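Local structure of histone-lysine N-methyltransferase, H3 lysine-9 specific SUVH6 (Arabidopsis thaliana, 6A5N) at residues 329-334 and 464-469; 296-301 and 311-316; 400-405 and 438-443; 409-414 and 427-432; 457-462 and 493-498. The protein catalyses lysine methylation of histone H3 through its SET domain, and probably recognises methylated DNA through its SAD/SRA domain. The protein carries 1 engineered substitution. All coordinates share one frame; numbering follows the deposited sequence.

Contact 1. Residues 329-334 and 464-469; sequences IYECGP and QNVLYD. With ZN (zinc ion), chain E.
Ile329 and Gln464 form the tight end of a short parallel beta pairing. Their side chains cross at about a right angle, Ile329 CG1 3.6 Å from Gln464 NE2. A bend at chi2 (73°) turns the Gln464 amide over the next peptide, where NE2 donates to Asn465 O at 3.3 Å, from above the carbonyl plane. Asn465 O also accepts Ile329 N at 2.8 Å, nearly straight, and Gln464 NE2 has a further acceptor in Lys326 O. With an alanine at Gln464, Ile329 would probably lose part of its packing surface and Lys326 O its amide donor. The ladder continues through Leu467 N to Ile329 O at 2.7 Å and Glu331 N to Leu467 O at 2.8 Å. On one face Tyr330 and Leu467 run side by side, Tyr330 CE1 3.7 Å from Leu467 CD1. Glu331 turns its buried carboxylate to Thr347 OG1 and Val346 N. Beyond the strands the segments touch loosely: exposed Pro334 CG lies 4.1 Å from Asp469 OD1. Cys332 SG binds a zinc ion at 2.1 Å, shared with Cys296 and Cys338. A Pre-SET segment carrying a zinc ligand thus lends edge strand 329-330 to a SET-domain sheet, consistent with SUV39-family methyltransferases.

Contact 2. Residues 296-301 and 311-316; sequences CTEAEA and GGEIPY. With ZN (zinc ion), chain E; ZN (zinc ion), chain F.
Thr297 and Ile314 approach to 6.6 Å between their CA atoms, on two irregular segments whose touching parts run 120° apart. In 311-316 the backbone leaves helix 305-309 through a Schellman motif, with Gly311 and Gly312 both at positive phi; in 296-301 Glu300 N donates to Thr297 OG1 at 3.2 Å, an ST motif. Ile314 supplies the apolar part of the meeting. Its CG1 lies beside the backbone N (chi1 -37°), and the bend at chi2 (-64°) brings CD1 to 3.5 Å from Glu298 N and 3.7 Å from Thr297 CA, so a methyl rests on the peptide between those residues. Val307 adds apolar surface beside both Ile314 and Glu298. The Glu298 chain bends at chi2, laying OE2 2.7 Å from Gly312 O. At the start of the segment Cys296 SG bridges two zinc ions, 2.2 Å from the one it shares with Cys332 and 2.5 Å from the other, within the cysteine cluster expected of a Pre-SET motif. Two oxygens as close as Glu298 OE2 and Gly312 O imply that the acid probably carries a proton, a state that Glu313 OE2, 5.3 Å from Glu298 OE1, would probably encourage.

Contact 3. Residues 400-405 and 438-443; sequences EYLFDI and GFTIDA
Ala443 N donates to Tyr401 O at 2.8 Å in a nearly straight bond (165°), the first rung of an antiparallel pairing. Phe403 and Ile441 form its hydrogen-bonded pair: Phe403 N reaches Ile441 O, and Ile441 N reaches Phe403 O, both at 2.9 Å. Ile405 N then meets Phe439 O at 3.0 Å. On one face Thr440 is the wedge. Its CG2, set anti to the backbone N, packs over the peptide of Phe403, 3.3 Å from Phe403 O, and against Leu402 CG at 3.5 Å. Leu402 leans across at a slant, its two methyls divided between neighbours: CD2 beside Thr440 CG2, CD1 3.9 Å from Asp442 CB. The Asp442 carboxylate finds its partner just beyond the strand, where OD1 accepts Ala444 N. The other face is apolar. Here Ile405 and Ile441 cross at about a right angle, with CG1 of each 3.8 Å apart, and Val478 touches Ile441. The Phe403 ring, with Ile441 CD1 obliquely beside it, meets the ring of Tyr382, while Tyr401 makes a cation-pi contact with Arg451. Strand 439-442 also bonds to 385-388 on its far edge, completing one of the small antiparallel sheets from which the SET fold is built.

Contact 4. Residues 409-414 and 427-432; sequences YDNSLA and GRSMAE
Asp410 and Arg428 make a salt bridge, with Arg428 NH1 3.0 Å from Asp410 OD1. The carboxylate offers its syn lone pair, and OD1 sits near the guanidinium plane at its edge, yet the two planes are 78° apart, so the groups do not meet flat and side by side. Ser412 CB lies over one guanidinium face, 3.5 Å from Arg428 NH1, while Met430 SD comes alongside Asp410 OD1 at 3.3 Å. Asp410's second oxygen, OD2, accepts Ser412 N at 3.0 Å in an Asx turn that probably helps hold the carboxylate's rotation. Next to it the Asn411 amide spans the opposite backbone: ND2 donates to Gly427 O at 2.7 Å, and OD1 receives Ser429 N at 3.0 Å from above the carbonyl plane. CG lies between the backbone N and the carbonyl carbon (chi1 78°), which turns the amide to this side instead of capping the helix that Asn411 precedes. Farther out, Tyr409 and Ala431 exchange two backbone hydrogen bonds as an antiparallel pair, setting the register. This two-strand ladder lies at the surface, closing the excursion that carries helix 412-421; Pro327 touches Tyr409, Lys513 touches Asp410, and Leu500 and Phe516 pack on Met430.

Contact 5. Residues 457-462 and 493-498; sequences CSPNLY and CYDYNY
Pro459 and Asp495 meet at a slant, the proline ring laid along the opposite backbone with its CG 3.8 Å from Asp495 CB and its CB 3.2 Å from Cys493 O. Asn460 reaches Cys493 N with its amide oxygen. Its CG sits between the backbone N and the carbonyl carbon (chi1 41°), from where OD1 takes Cys493 N in the carbonyl plane, on a lone pair, at 3.1 Å and almost straight (175°). The amide's other end is held as well, since ND2 donates to Glu491 O and Gln490 OE1. A leucine at Asn460 would probably leave Cys493 N-H without its acceptor and Glu491 O without this donor, freeing the two backbones to shift. Cys493 O is gripped in return: Leu461 N approaches nearly head-on at 3.1 Å, and Asn460 N adds a weak bond. Leu461 CB also packs against this oxygen at 3.3 Å, while its side chain reaches Phe480. Tyr494 points its ring away from Leu461 to stack on Phe480. The Asn-His-Ser-Cys run that leads into Ser458 and Pro459, lying beside the Glu-Leu-Cys-Tyr-Asp-Tyr run through Cys493 and Asp495, is the pairing of the SET-domain pseudoknot, which in relatives borders the cofactor and substrate sites.

From the N terminus, contact 2 closes first, a short Pre-SET loop round helix 305-309. The chain then enters contact 1 at 329-334, which stays open until 464-469 and so spans from Pre-SET motif to SET domain. Within that span, 400-405 awaits 438-443 in contact 3, and contact 4 lies inside contact 3 in turn, its helix-bearing loop the innermost. Contact 5 begins at 457-462, before contact 1 is complete, and ends at 493-498, so these two cross along strand 461-467. In space, contacts 1 and 2 share a zinc ion and meet where Tyr316 approaches Glu331; contacts 3 and 5 meet through Phe403 and Tyr494, joining the small sheet to the pseudoknot.

Contact 1. Residues 329-334 and 464-469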
# COMPACT_ATOMS: atom_id res chain seq x y z
N ILE A 329 6.82 2.69 -18.10
CA ILE A 329 7.99 2.10 -17.45
C ILE A 329 8.65 1.05 -18.33
O ILE A 329 8.01 0.11 -18.77
CB ILE A 329 7.63 1.47 -16.11
CG1 ILE A 329 7.24 2.56 -15.11
CG2 ILE A 329 8.79 0.61 -15.58
CD1 ILE A 329 7.25 2.09 -13.72
N TYR A 330 9.95 1.22 -18.59
CA TYR A 330 10.72 0.30 -19.42
C TYR A 330 11.47 -0.74 -18.59
O TYR A 330 12.38 -0.39 -17.83
CB TYR A 330 11.68 1.10 -20.30
CG TYR A 330 10.94 2.09 -21.16
CD1 TYR A 330 10.46 1.72 -22.41
CD2 TYR A 330 10.70 3.37 -20.72
CE1 TYR A 330 9.76 2.62 -23.20
CE2 TYR A 330 10.00 4.28 -21.50
CZ TYR A 330 9.54 3.89 -22.74
OH TYR A 330 8.85 4.79 -23.51
N GLU A 331 11.09 -2.01 -18.72
CA GLU A 331 11.84 -3.08 -18.06
C GLU A 331 12.86 -3.75 -19.03
O GLU A 331 12.67 -3.70 -20.26
CB GLU A 331 10.87 -4.11 -17.47
CG GLU A 331 10.44 -3.75 -16.06
CD GLU A 331 9.48 -4.76 -15.44
OE1 GLU A 331 9.83 -5.96 -15.44
OE2 GLU A 331 8.43 -4.34 -14.90
N CYS A 332 13.91 -4.35 -18.47
CA CYS A 332 14.92 -5.05 -19.26
C CYS A 332 14.28 -6.22 -20.01
O CYS A 332 13.52 -7.01 -19.41
CB CYS A 332 16.07 -5.55 -18.38
SG CYS A 332 17.35 -4.32 -17.97
N GLY A 333 14.56 -6.33 -21.30
CA GLY A 333 13.96 -7.37 -22.12
C GLY A 333 14.68 -8.71 -22.11
O GLY A 333 15.69 -8.87 -21.42
N PRO A 334 14.16 -9.66 -22.89
CA PRO A 334 14.70 -11.01 -23.09
C PRO A 334 16.08 -11.00 -23.72
O PRO A 334 16.86 -11.94 -23.54
CB PRO A 334 13.69 -11.65 -24.06
CG PRO A 334 12.46 -10.81 -23.97
CD PRO A 334 12.92 -9.44 -23.67
N GLN A 464 -0.40 0.76 -14.28
CA GLN A 464 0.81 1.37 -14.81
C GLN A 464 1.22 0.64 -16.09
O GLN A 464 1.13 -0.57 -16.16
CB GLN A 464 1.91 1.32 -13.74
CG GLN A 464 3.32 1.63 -14.23
CD GLN A 464 3.53 3.10 -14.53
OE1 GLN A 464 3.47 3.93 -13.63
NE2 GLN A 464 3.80 3.41 -15.80
N ASN A 465 1.65 1.39 -17.10
CA ASN A 465 2.04 0.79 -18.37
C ASN A 465 3.52 0.42 -18.38
O ASN A 465 4.38 1.30 -18.26
CB ASN A 465 1.71 1.73 -19.52
CG ASN A 465 0.22 1.86 -19.77
OD1 ASN A 465 -0.52 0.90 -19.60
ND2 ASN A 465 -0.21 3.03 -20.22
N VAL A 466 3.84 -0.87 -18.51
CA VAL A 466 5.25 -1.22 -18.63
C VAL A 466 5.57 -1.81 -20.01
O VAL A 466 4.75 -2.50 -20.63
CB VAL A 466 5.72 -2.21 -17.53
CG1 VAL A 466 5.24 -1.75 -16.14
CG2 VAL A 466 5.25 -3.61 -17.82
N LEU A 467 6.77 -1.49 -20.50
CA LEU A 467 7.26 -2.07 -21.73
C LEU A 467 8.49 -2.93 -21.49
O LEU A 467 9.54 -2.44 -21.05
CB LEU A 467 7.57 -0.97 -22.75
CG LEU A 467 6.35 -0.37 -23.45
CD1 LEU A 467 6.70 0.79 -24.36
CD2 LEU A 467 5.64 -1.44 -24.22
N TYR A 468 8.30 -4.23 -21.69
CA TYR A 468 9.37 -5.17 -21.99
C TYR A 468 8.79 -5.91 -23.18
O TYR A 468 7.69 -5.55 -23.62
CB TYR A 468 9.71 -6.09 -20.80
CG TYR A 468 8.58 -6.99 -20.32
CD1 TYR A 468 8.63 -8.36 -20.53
CD2 TYR A 468 7.49 -6.47 -19.63
CE1 TYR A 468 7.61 -9.19 -20.09
CE2 TYR A 468 6.47 -7.29 -19.18
CZ TYR A 468 6.53 -8.65 -19.42
OH TYR A 468 5.51 -9.46 -18.96
N ASP A 469 9.50 -6.91 -23.70
CA ASP A 469 9.05 -7.69 -24.86
C ASP A 469 9.09 -6.91 -26.18
O ASP A 469 9.53 -7.44 -27.19
CB ASP A 469 7.62 -8.22 -24.67
CG ASP A 469 7.51 -9.21 -23.55
OD1 ASP A 469 8.55 -9.76 -23.12
OD2 ASP A 469 6.37 -9.48 -23.13
ZN ZN E . 18.88 -5.11 -16.74

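Contact 2. Residues 296-301 and 311-316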
# COMPACT_ATOMS: atom_id res chain seq x y z
N CYS A 296 21.16 -3.93 -13.46
CA CYS A 296 21.12 -2.59 -14.01
C CYS A 296 20.74 -1.58 -12.95
O CYS A 296 19.64 -1.61 -12.39
CB CYS A 296 20.14 -2.53 -15.18
SG CYS A 296 20.53 -3.72 -16.45
N THR A 297 21.68 -0.69 -12.65
CA THR A 297 21.45 0.35 -11.67
C THR A 297 22.06 1.63 -12.18
O THR A 297 22.93 1.61 -13.05
CB THR A 297 22.06 0.02 -10.29
OG1 THR A 297 23.46 0.33 -10.32
CG2 THR A 297 21.87 -1.45 -9.95
N GLU A 298 21.60 2.75 -11.63
CA GLU A 298 22.21 4.04 -11.88
C GLU A 298 23.58 4.10 -11.21
O GLU A 298 24.48 4.82 -11.67
CB GLU A 298 21.29 5.16 -11.37
CG GLU A 298 21.83 6.57 -11.51
CD GLU A 298 20.78 7.53 -12.05
OE1 GLU A 298 20.30 8.40 -11.29
OE2 GLU A 298 20.47 7.41 -13.25
N ALA A 299 23.76 3.30 -10.16
CA ALA A 299 25.01 3.28 -9.40
C ALA A 299 26.24 2.89 -10.23
O ALA A 299 27.32 3.46 -10.02
CB ALA A 299 24.86 2.33 -8.22
N GLU A 300 26.09 1.95 -11.16
CA GLU A 300 27.22 1.43 -11.95
C GLU A 300 27.98 2.47 -12.78
O GLU A 300 27.40 3.45 -13.25
CB GLU A 300 26.72 0.31 -12.87
CG GLU A 300 26.31 -0.97 -12.14
CD GLU A 300 27.50 -1.72 -11.56
OE1 GLU A 300 28.65 -1.31 -11.80
OE2 GLU A 300 27.27 -2.72 -10.84
N ALA A 301 29.28 2.26 -12.96
CA ALA A 301 30.10 3.14 -13.81
C ALA A 301 29.61 3.10 -15.25
O ALA A 301 29.47 4.14 -15.89
CB ALA A 301 31.58 2.75 -13.73
N GLY A 311 14.58 7.56 -18.64
CA GLY A 311 14.86 8.95 -18.30
C GLY A 311 16.04 9.13 -17.37
O GLY A 311 16.15 10.16 -16.70
N GLY A 312 16.93 8.15 -17.32
CA GLY A 312 18.07 8.25 -16.43
C GLY A 312 17.76 8.04 -14.96
O GLY A 312 18.32 8.72 -14.10
N GLU A 313 16.86 7.10 -14.67
CA GLU A 313 16.49 6.77 -13.29
C GLU A 313 15.88 5.37 -13.20
O GLU A 313 15.08 4.98 -14.06
CB GLU A 313 15.50 7.80 -12.71
CG GLU A 313 16.09 8.82 -11.72
CD GLU A 313 15.25 10.08 -11.59
OE1 GLU A 313 14.16 10.14 -12.20
OE2 GLU A 313 15.67 11.00 -10.85
N ILE A 314 16.24 4.61 -12.17
CA ILE A 314 15.56 3.36 -11.89
C ILE A 314 14.17 3.71 -11.32
O ILE A 314 14.06 4.31 -10.25
CB ILE A 314 16.36 2.46 -10.90
CG1 ILE A 314 17.86 2.58 -11.14
CG2 ILE A 314 15.90 1.00 -10.98
CD1 ILE A 314 18.32 2.08 -12.49
N PRO A 315 13.11 3.34 -12.04
CA PRO A 315 11.74 3.63 -11.62
C PRO A 315 11.29 2.68 -10.50
O PRO A 315 10.15 2.79 -10.03
CB PRO A 315 10.93 3.40 -12.89
CG PRO A 315 11.70 2.34 -13.63
CD PRO A 315 13.15 2.58 -13.32
N TYR A 316 12.18 1.79 -10.07
CA TYR A 316 11.92 0.87 -8.96
C TYR A 316 12.93 1.02 -7.84
O TYR A 316 14.09 1.38 -8.07
CB TYR A 316 11.93 -0.58 -9.44
CG TYR A 316 10.87 -0.96 -10.44
CD1 TYR A 316 9.57 -1.22 -10.04
CD2 TYR A 316 11.19 -1.11 -11.77
CE1 TYR A 316 8.60 -1.58 -10.97
CE2 TYR A 316 10.23 -1.47 -12.70
CZ TYR A 316 8.95 -1.71 -12.29
OH TYR A 316 8.01 -2.07 -13.24
ZN ZN E . 18.88 -5.11 -16.74
ZN ZN F . 21.50 -2.38 -18.27

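Contact 3. Residues 400-405 and 438-443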
# COMPACT_ATOMS: atom_id res chain seq x y z
N GLU A 400 -17.69 -5.74 -18.77
CA GLU A 400 -17.64 -6.69 -17.69
C GLU A 400 -16.29 -7.34 -17.56
O GLU A 400 -15.78 -7.48 -16.46
CB GLU A 400 -18.73 -7.74 -17.86
CG GLU A 400 -19.48 -8.07 -16.57
CD GLU A 400 -20.06 -9.48 -16.58
OE1 GLU A 400 -20.43 -9.96 -17.66
OE2 GLU A 400 -20.16 -10.11 -15.50
N TYR A 401 -15.68 -7.71 -18.67
CA TYR A 401 -14.32 -8.19 -18.62
C TYR A 401 -13.53 -7.49 -19.69
O TYR A 401 -13.03 -8.10 -20.61
CB TYR A 401 -14.28 -9.69 -18.83
CG TYR A 401 -14.86 -10.47 -17.69
CD1 TYR A 401 -14.29 -10.43 -16.44
CD2 TYR A 401 -15.97 -11.26 -17.86
CE1 TYR A 401 -14.82 -11.15 -15.41
CE2 TYR A 401 -16.50 -11.98 -16.84
CZ TYR A 401 -15.92 -11.91 -15.61
OH TYR A 401 -16.45 -12.63 -14.58
N LEU A 402 -13.38 -6.20 -19.53
CA LEU A 402 -12.76 -5.36 -20.54
C LEU A 402 -11.90 -4.31 -19.86
O LEU A 402 -12.25 -3.82 -18.79
CB LEU A 402 -13.82 -4.70 -21.40
CG LEU A 402 -13.44 -4.37 -22.84
CD1 LEU A 402 -13.47 -5.62 -23.70
CD2 LEU A 402 -14.33 -3.27 -23.40
N PHE A 403 -10.76 -3.96 -20.46
CA PHE A 403 -9.91 -2.92 -19.90
C PHE A 403 -9.34 -2.01 -20.99
O PHE A 403 -8.44 -2.41 -21.73
CB PHE A 403 -8.76 -3.55 -19.09
CG PHE A 403 -7.95 -2.55 -18.32
CD1 PHE A 403 -8.14 -2.41 -16.96
CD2 PHE A 403 -6.98 -1.79 -18.95
CE1 PHE A 403 -7.40 -1.50 -16.23
CE2 PHE A 403 -6.23 -0.88 -18.23
CZ PHE A 403 -6.44 -0.73 -16.87
N ASP A 404 -9.86 -0.79 -21.07
CA ASP A 404 -9.39 0.21 -22.02
C ASP A 404 -7.98 0.64 -21.59
O ASP A 404 -7.81 1.25 -20.54
CB ASP A 404 -10.37 1.39 -22.06
CG ASP A 404 -9.83 2.61 -22.82
OD1 ASP A 404 -8.85 2.48 -23.58
OD2 ASP A 404 -10.42 3.70 -22.64
N ILE A 405 -6.97 0.31 -22.40
CA ILE A 405 -5.59 0.64 -22.06
C ILE A 405 -5.40 2.16 -21.96
O ILE A 405 -5.61 2.88 -22.94
CB ILE A 405 -4.59 0.05 -23.09
CG1 ILE A 405 -4.60 -1.48 -23.03
CG2 ILE A 405 -3.19 0.56 -22.82
CD1 ILE A 405 -3.47 -2.15 -23.82
N GLY A 438 -6.64 3.38 -29.96
CA GLY A 438 -6.81 3.01 -28.58
C GLY A 438 -6.77 1.50 -28.63
O GLY A 438 -7.14 0.91 -29.66
N PHE A 439 -6.30 0.85 -27.58
CA PHE A 439 -6.41 -0.60 -27.55
C PHE A 439 -7.08 -0.99 -26.26
O PHE A 439 -7.11 -0.20 -25.31
CB PHE A 439 -5.04 -1.27 -27.70
CG PHE A 439 -4.50 -1.27 -29.12
CD1 PHE A 439 -3.85 -0.15 -29.63
CD2 PHE A 439 -4.63 -2.39 -29.93
CE1 PHE A 439 -3.35 -0.16 -30.92
CE2 PHE A 439 -4.14 -2.40 -31.21
CZ PHE A 439 -3.50 -1.28 -31.71
N THR A 440 -7.63 -2.19 -26.23
CA THR A 440 -8.42 -2.67 -25.10
C THR A 440 -8.04 -4.13 -24.84
O THR A 440 -7.65 -4.84 -25.76
CB THR A 440 -9.92 -2.53 -25.39
OG1 THR A 440 -10.15 -1.31 -26.10
CG2 THR A 440 -10.71 -2.50 -24.10
N ILE A 441 -8.14 -4.58 -23.59
CA ILE A 441 -7.83 -5.96 -23.25
C ILE A 441 -9.13 -6.68 -22.83
O ILE A 441 -9.72 -6.36 -21.80
CB ILE A 441 -6.78 -6.03 -22.12
CG1 ILE A 441 -5.66 -5.03 -22.39
CG2 ILE A 441 -6.19 -7.42 -22.01
CD1 ILE A 441 -4.69 -4.88 -21.22
N ASP A 442 -9.57 -7.63 -23.66
CA ASP A 442 -10.77 -8.42 -23.40
C ASP A 442 -10.38 -9.68 -22.63
O ASP A 442 -9.58 -10.48 -23.12
CB ASP A 442 -11.49 -8.77 -24.73
CG ASP A 442 -12.63 -9.79 -24.57
OD1 ASP A 442 -12.82 -10.38 -23.48
OD2 ASP A 442 -13.35 -10.01 -25.57
N ALA A 443 -10.95 -9.85 -21.44
CA ALA A 443 -10.70 -11.05 -20.65
C ALA A 443 -11.96 -11.89 -20.48
O ALA A 443 -11.97 -12.85 -19.72
CB ALA A 443 -10.12 -10.69 -19.29

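Contact 4. Residues 409-414 and 427-432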
# COMPACT_ATOMS: atom_id res chain seq x y z
N TYR A 409 -2.26 11.08 -19.56
CA TYR A 409 -1.36 11.35 -18.44
C TYR A 409 -1.31 12.84 -18.14
O TYR A 409 -1.56 13.67 -19.02
CB TYR A 409 0.05 10.82 -18.73
CG TYR A 409 1.09 11.21 -17.70
CD1 TYR A 409 1.27 10.45 -16.55
CD2 TYR A 409 1.92 12.32 -17.89
CE1 TYR A 409 2.22 10.79 -15.61
CE2 TYR A 409 2.87 12.67 -16.95
CZ TYR A 409 3.02 11.90 -15.81
OH TYR A 409 3.98 12.23 -14.87
N ASP A 410 -1.00 13.16 -16.89
CA ASP A 410 -0.96 14.52 -16.38
C ASP A 410 0.25 14.61 -15.45
O ASP A 410 0.44 13.72 -14.60
CB ASP A 410 -2.27 14.84 -15.63
CG ASP A 410 -2.41 16.30 -15.27
OD1 ASP A 410 -3.54 16.82 -15.36
OD2 ASP A 410 -1.40 16.93 -14.87
N ASN A 411 1.08 15.64 -15.60
CA ASN A 411 2.32 15.69 -14.83
C ASN A 411 2.22 16.50 -13.52
O ASN A 411 3.23 16.82 -12.90
CB ASN A 411 3.46 16.24 -15.72
CG ASN A 411 3.41 17.76 -15.88
OD1 ASN A 411 2.35 18.39 -15.76
ND2 ASN A 411 4.56 18.36 -16.20
N SER A 412 0.99 16.80 -13.10
CA SER A 412 0.75 17.61 -11.90
C SER A 412 1.29 16.96 -10.62
O SER A 412 1.87 17.65 -9.77
CB SER A 412 -0.75 17.90 -11.76
OG SER A 412 -1.46 16.74 -11.37
N LEU A 413 1.11 15.66 -10.47
CA LEU A 413 1.56 14.95 -9.27
C LEU A 413 3.08 14.91 -9.20
O LEU A 413 3.68 15.14 -8.14
CB LEU A 413 0.99 13.53 -9.24
CG LEU A 413 -0.54 13.41 -9.38
CD1 LEU A 413 -0.99 13.39 -10.85
CD2 LEU A 413 -1.08 12.22 -8.62
N ALA A 414 3.71 14.60 -10.34
CA ALA A 414 5.15 14.70 -10.46
C ALA A 414 5.63 16.13 -10.22
O ALA A 414 6.68 16.34 -9.63
CB ALA A 414 5.59 14.23 -11.84
N GLY A 427 7.29 22.44 -16.56
CA GLY A 427 6.02 23.06 -16.91
C GLY A 427 4.93 22.02 -17.01
O GLY A 427 5.23 20.83 -17.20
N ARG A 428 3.68 22.44 -16.86
CA ARG A 428 2.58 21.49 -16.92
C ARG A 428 2.41 20.97 -18.34
O ARG A 428 2.36 21.77 -19.30
CB ARG A 428 1.27 22.12 -16.45
CG ARG A 428 0.11 21.11 -16.48
CD ARG A 428 -1.18 21.64 -15.88
NE ARG A 428 -2.03 20.54 -15.41
CZ ARG A 428 -2.48 20.42 -14.16
NH1 ARG A 428 -3.23 19.39 -13.81
NH2 ARG A 428 -2.18 21.34 -13.26
N SER A 429 2.34 19.65 -18.49
CA SER A 429 1.98 19.08 -19.78
C SER A 429 1.10 17.87 -19.60
O SER A 429 1.21 17.15 -18.61
CB SER A 429 3.21 18.69 -20.61
OG SER A 429 4.16 17.97 -19.84
N MET A 430 0.23 17.64 -20.57
CA MET A 430 -0.68 16.52 -20.53
C MET A 430 -0.62 15.73 -21.85
O MET A 430 -0.37 16.31 -22.92
CB MET A 430 -2.09 17.02 -20.25
CG MET A 430 -2.16 17.92 -19.01
SD MET A 430 -3.81 18.19 -18.36
CE MET A 430 -4.65 18.70 -19.85
N ALA A 431 -0.83 14.42 -21.77
CA ALA A 431 -0.77 13.59 -22.97
C ALA A 431 -2.07 12.82 -23.16
O ALA A 431 -2.75 12.50 -22.19
CB ALA A 431 0.39 12.61 -22.89
N GLU A 432 -2.40 12.53 -24.41
CA GLU A 432 -3.50 11.63 -24.74
C GLU A 432 -3.19 10.87 -26.00
O GLU A 432 -2.64 11.44 -26.95
CB GLU A 432 -4.81 12.40 -24.92
CG GLU A 432 -5.95 11.84 -24.10
CD GLU A 432 -7.30 12.28 -24.63
OE1 GLU A 432 -7.59 13.49 -24.61
OE2 GLU A 432 -8.08 11.40 -25.05

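Contact 5. Residues 457-462 and 493-498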
# COMPACT_ATOMS: atom_id res chain seq x y z
N CYS A 457 -14.46 3.94 -6.44
CA CYS A 457 -14.29 5.39 -6.35
C CYS A 457 -13.16 5.76 -5.39
O CYS A 457 -12.63 6.87 -5.44
CB CYS A 457 -15.61 6.04 -5.89
SG CYS A 457 -17.08 5.59 -6.86
N SER A 458 -12.82 4.83 -4.49
CA SER A 458 -11.61 4.96 -3.69
C SER A 458 -10.77 3.68 -3.79
O SER A 458 -10.89 2.78 -2.96
CB SER A 458 -11.96 5.27 -2.23
OG SER A 458 -12.01 4.09 -1.44
N PRO A 459 -9.92 3.59 -4.83
CA PRO A 459 -9.08 2.42 -5.11
C PRO A 459 -7.78 2.33 -4.31
O PRO A 459 -7.22 3.36 -3.92
CB PRO A 459 -8.74 2.60 -6.59
CG PRO A 459 -8.66 4.09 -6.76
CD PRO A 459 -9.74 4.65 -5.84
N ASN A 460 -7.31 1.11 -4.09
CA ASN A 460 -6.00 0.89 -3.46
C ASN A 460 -4.99 0.41 -4.49
O ASN A 460 -3.83 0.14 -4.16
CB ASN A 460 -6.11 -0.09 -2.31
CG ASN A 460 -7.02 -1.26 -2.62
OD1 ASN A 460 -7.21 -1.62 -3.78
ND2 ASN A 460 -7.61 -1.84 -1.58
N LEU A 461 -5.46 0.28 -5.74
CA LEU A 461 -4.62 -0.10 -6.87
C LEU A 461 -4.64 0.95 -7.98
O LEU A 461 -5.64 1.64 -8.19
CB LEU A 461 -5.08 -1.44 -7.46
CG LEU A 461 -5.02 -2.69 -6.59
CD1 LEU A 461 -5.12 -3.94 -7.44
CD2 LEU A 461 -3.76 -2.70 -5.75
N TYR A 462 -3.52 1.09 -8.69
CA TYR A 462 -3.55 1.89 -9.91
C TYR A 462 -2.82 1.15 -11.05
O TYR A 462 -1.93 0.32 -10.81
CB TYR A 462 -2.96 3.29 -9.67
CG TYR A 462 -1.47 3.39 -9.76
CD1 TYR A 462 -0.85 3.80 -10.94
CD2 TYR A 462 -0.67 3.11 -8.66
CE1 TYR A 462 0.52 3.89 -11.03
CE2 TYR A 462 0.70 3.20 -8.74
CZ TYR A 462 1.29 3.59 -9.93
OH TYR A 462 2.66 3.69 -10.00
N CYS A 493 -9.17 -3.02 -5.66
CA CYS A 493 -9.94 -2.31 -6.68
C CYS A 493 -9.15 -1.17 -7.32
O CYS A 493 -8.23 -0.60 -6.70
CB CYS A 493 -11.24 -1.78 -6.06
SG CYS A 493 -11.05 -1.23 -4.35
N TYR A 494 -9.49 -0.88 -8.58
CA TYR A 494 -8.91 0.26 -9.31
C TYR A 494 -10.04 1.15 -9.85
O TYR A 494 -11.11 0.64 -10.17
CB TYR A 494 -8.00 -0.21 -10.46
CG TYR A 494 -8.67 -1.05 -11.53
CD1 TYR A 494 -9.22 -0.46 -12.66
CD2 TYR A 494 -8.73 -2.43 -11.42
CE1 TYR A 494 -9.82 -1.22 -13.65
CE2 TYR A 494 -9.33 -3.20 -12.39
CZ TYR A 494 -9.86 -2.60 -13.50
OH TYR A 494 -10.46 -3.38 -14.47
N ASP A 495 -9.76 2.43 -10.00
CA ASP A 495 -10.68 3.38 -10.60
C ASP A 495 -10.72 3.42 -12.12
O ASP A 495 -9.88 2.84 -12.77
CB ASP A 495 -10.39 4.77 -10.07
CG ASP A 495 -11.62 5.61 -9.99
OD1 ASP A 495 -12.61 5.27 -10.63
OD2 ASP A 495 -11.58 6.63 -9.28
N TYR A 496 -11.71 4.10 -12.65
CA TYR A 496 -11.91 4.30 -14.08
C TYR A 496 -10.96 5.29 -14.71
O TYR A 496 -10.33 6.05 -14.04
CB TYR A 496 -13.34 4.70 -14.39
CG TYR A 496 -14.24 3.52 -14.44
CD1 TYR A 496 -13.99 2.48 -15.31
CD2 TYR A 496 -15.32 3.41 -13.59
CE1 TYR A 496 -14.79 1.36 -15.34
CE2 TYR A 496 -16.13 2.30 -13.61
CZ TYR A 496 -15.87 1.28 -14.49
OH TYR A 496 -16.67 0.18 -14.51
N ASN A 497 -10.84 5.23 -16.03
CA ASN A 497 -9.78 5.94 -16.71
C ASN A 497 -9.78 7.46 -16.60
O ASN A 497 -8.76 8.04 -16.28
CB ASN A 497 -9.68 5.41 -18.17
CG ASN A 497 -10.05 6.43 -19.24
OD1 ASN A 497 -9.25 6.71 -20.14
ND2 ASN A 497 -11.25 6.99 -19.15
N TYR A 498 -10.91 8.09 -16.82
CA TYR A 498 -11.03 9.54 -16.71
C TYR A 498 -10.61 10.31 -17.93
O TYR A 498 -9.97 9.78 -18.80
CB TYR A 498 -10.36 10.06 -15.45
CG TYR A 498 -11.07 9.62 -14.19
CD1 TYR A 498 -12.37 9.12 -14.23
CD2 TYR A 498 -10.44 9.68 -12.96
CE1 TYR A 498 -13.02 8.71 -13.10
CE2 TYR A 498 -11.10 9.27 -11.82
CZ TYR A 498 -12.39 8.79 -11.90
OH TYR A 498 -13.07 8.38 -10.79